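Side-chain contact in PfhB2 (Pasteurella multocida, PDB 6U8T), which is probably a cysteine protease of the papain-like CA clan, its YopT domain resembling the Yersinia effector that cleaves host Rho GTPases: residues Q94-L97 and T98-W101. The protein carries 1 engineered substitution. Numbering follows the deposited sequence.
Sequences QFKL and TDNW
Lys96 leaves the helix with CG anti to its backbone N (chi1 179°), then bends at each of its next three torsions; these bends fold the chain forward, toward the C-terminal end of the helix, and bring the ammonium group beside the carboxylate of Asp99. Lys96 NZ sits 3.2 Å from Asp99 OD2 in a salt bridge between residues three apart, using the anti lone pair of OD2, away from OD1. The two side chains slant across each other, and the methylene carbon Lys96 CE is 3.9 Å from Asp99 OD2. Asn100 stands beside this pair, one turn on from Lys96, and packs against its carbonyl, with Asn100 CB 3.7 Å from Lys96 O.

Four consecutive i to i+4 backbone bonds fix the spacing. Thr98 N reaches Gln94 O at 3.1 Å, and Trp101 N reaches Leu97 O at the same length. Asp99 N and Asn100 N bind the carbonyls of Phe95 and Lys96.

This is the middle of helix 91-104. Thr98 and Trp101 touch both helix 20-51, where the Thr98 hydroxyl is hydrogen-bonded to Glu39 and the indole meets the ring of His44, and helix 72-87, on which Leu97 packs at Leu81 and Glu84. Phe95 rests against strand 147-155, while Tyr219 of the second subunit helps to bury Asp99.

Asp99 OD2 also forms a salt bridge with Arg120, so two cations share one carboxylate oxygen. Their combined field probably favours the ionised form of this buried acid. Lys96 is itself exposed and reaches OD2 from the anti side, and its bridge is probably a weaker, solvent-facing addition to the bond with Arg120.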
ATOM      1  N   GLN C  94     -11.100   2.564  15.811  1.00 25.46           N
ATOM      2  CA  GLN C  94     -11.110   1.168  15.326  1.00 25.57           C
ATOM      3  C   GLN C  94     -10.335   0.301  16.326  1.00 26.38           C
ATOM      4  O   GLN C  94     -10.898  -0.688  16.830  1.00 24.45           O
ATOM      5  CB  GLN C  94     -10.464   1.059  13.950  1.00 25.57           C
ATOM      6  CG  GLN C  94     -11.301   1.656  12.841  1.00 27.37           C
ATOM      7  CD  GLN C  94     -10.703   1.398  11.482  1.00 27.68           C
ATOM      8  OE1 GLN C  94      -9.510   1.555  11.264  1.00 32.80           O
ATOM      9  NE2 GLN C  94     -11.529   0.971  10.553  1.00 27.16           N
ATOM     10  N   PHE C  95      -9.100   0.678  16.636  1.00 28.60           N
ATOM     11  CA  PHE C  95      -8.239  -0.097  17.574  1.00 29.94           C
ATOM     12  C   PHE C  95      -8.846  -0.062  18.993  1.00 30.48           C
ATOM     13  O   PHE C  95      -8.779  -1.093  19.698  1.00 32.06           O
ATOM     14  CB  PHE C  95      -6.783   0.362  17.445  1.00 29.30           C
ATOM     15  CG  PHE C  95      -6.154   0.019  16.118  1.00 29.47           C
ATOM     16  CD1 PHE C  95      -6.202  -1.276  15.604  1.00 27.48           C
ATOM     17  CD2 PHE C  95      -5.512   1.002  15.383  1.00 31.89           C
ATOM     18  CE1 PHE C  95      -5.602  -1.584  14.392  1.00 30.39           C
ATOM     19  CE2 PHE C  95      -4.898   0.682  14.174  1.00 35.32           C
ATOM     20  CZ  PHE C  95      -4.936  -0.608  13.682  1.00 30.84           C
ATOM     21  N   LYS C  96      -9.485   1.041  19.383  1.00 29.40           N
ATOM     22  CA  LYS C  96     -10.191   1.123  20.695  1.00 31.78           C
ATOM     23  C   LYS C  96     -11.353   0.113  20.722  1.00 30.10           C
ATOM     24  O   LYS C  96     -11.627  -0.496  21.793  1.00 30.29           O
ATOM     25  CB  LYS C  96     -10.703   2.541  20.961  1.00 33.48           C
ATOM     26  CG  LYS C  96     -11.461   2.747  22.264  1.00 37.20           C
ATOM     27  CD  LYS C  96     -10.589   2.979  23.465  1.00 45.23           C
ATOM     28  CE  LYS C  96      -9.761   1.808  23.965  1.00 49.59           C
ATOM     29  NZ  LYS C  96     -10.585   0.801  24.680  1.00 56.74           N
ATOM     30  N   LEU C  97     -12.037  -0.065  19.594  1.00 26.87           N
ATOM     31  CA  LEU C  97     -13.212  -0.961  19.513  1.00 26.06           C
ATOM     32  C   LEU C  97     -12.732  -2.410  19.700  1.00 23.17           C
ATOM     33  O   LEU C  97     -13.380  -3.145  20.472  1.00 23.50           O
ATOM     34  CB  LEU C  97     -13.911  -0.709  18.181  1.00 26.02           C
ATOM     35  CG  LEU C  97     -14.930  -1.733  17.722  1.00 27.71           C
ATOM     36  CD1 LEU C  97     -16.004  -0.980  16.995  1.00 32.77           C
ATOM     37  CD2 LEU C  97     -14.287  -2.763  16.822  1.00 26.29           C
ATOM     38  N   THR C  98     -11.654  -2.802  19.019  1.00 20.60           N
ATOM     39  CA  THR C  98     -11.080  -4.162  19.098  1.00 20.54           C
ATOM     40  C   THR C  98     -10.635  -4.427  20.546  1.00 21.23           C
ATOM     41  O   THR C  98     -10.888  -5.507  21.051  1.00 19.14           O
ATOM     42  CB  THR C  98      -9.928  -4.337  18.102  1.00 19.58           C
ATOM     43  OG1 THR C  98     -10.370  -4.039  16.781  1.00 20.53           O
ATOM     44  CG2 THR C  98      -9.400  -5.747  18.110  1.00 19.21           C
ATOM     45  N   ASP C  99     -10.010  -3.436  21.177  1.00 22.78           N
ATOM     46  CA  ASP C  99      -9.527  -3.505  22.572  1.00 24.49           C
ATOM     47  C   ASP C  99     -10.698  -3.744  23.520  1.00 24.66           C
ATOM     48  O   ASP C  99     -10.521  -4.546  24.445  1.00 24.51           O
ATOM     49  CB  ASP C  99      -8.761  -2.240  22.956  1.00 27.02           C
ATOM     50  CG  ASP C  99      -8.117  -2.362  24.317  1.00 31.43           C
ATOM     51  OD1 ASP C  99      -7.177  -3.152  24.420  1.00 37.61           O
ATOM     52  OD2 ASP C  99      -8.583  -1.685  25.256  1.00 36.55           O
ATOM     53  N   ASN C 100     -11.824  -3.056  23.321  1.00 25.18           N
ATOM     54  CA  ASN C 100     -13.030  -3.223  24.174  1.00 26.56           C
ATOM     55  C   ASN C 100     -13.558  -4.657  24.019  1.00 23.62           C
ATOM     56  O   ASN C 100     -13.908  -5.288  25.046  1.00 23.22           O
ATOM     57  CB  ASN C 100     -14.142  -2.229  23.851  1.00 30.91           C
ATOM     58  CG  ASN C 100     -13.812  -0.812  24.268  1.00 35.36           C
ATOM     59  OD1 ASN C 100     -14.106   0.108  23.519  1.00 51.06           O
ATOM     60  ND2 ASN C 100     -13.227  -0.604  25.435  1.00 35.01           N
ATOM     61  N   TRP C 101     -13.606  -5.155  22.790  1.00 21.22           N
ATOM     62  CA  TRP C 101     -14.051  -6.542  22.484  1.00 20.62           C
ATOM     63  C   TRP C 101     -13.145  -7.543  23.213  1.00 19.84           C
ATOM     64  O   TRP C 101     -13.680  -8.468  23.857  1.00 20.75           O
ATOM     65  CB  TRP C 101     -14.074  -6.804  20.974  1.00 19.57           C
ATOM     66  CG  TRP C 101     -14.651  -8.133  20.617  1.00 19.22           C
ATOM     67  CD1 TRP C 101     -15.972  -8.413  20.416  1.00 19.96           C
ATOM     68  CD2 TRP C 101     -13.943  -9.380  20.474  1.00 18.23           C
ATOM     69  NE1 TRP C 101     -16.140  -9.747  20.161  1.00 20.01           N
ATOM     70  CE2 TRP C 101     -14.909 -10.364  20.173  1.00 18.88           C
ATOM     71  CE3 TRP C 101     -12.607  -9.760  20.574  1.00 17.68           C
ATOM     72  CZ2 TRP C 101     -14.574 -11.685  19.907  1.00 18.41           C
ATOM     73  CZ3 TRP C 101     -12.273 -11.076  20.343  1.00 18.26           C
ATOM     74  CH2 TRP C 101     -13.252 -12.031  20.027  1.00 18.62           C
TER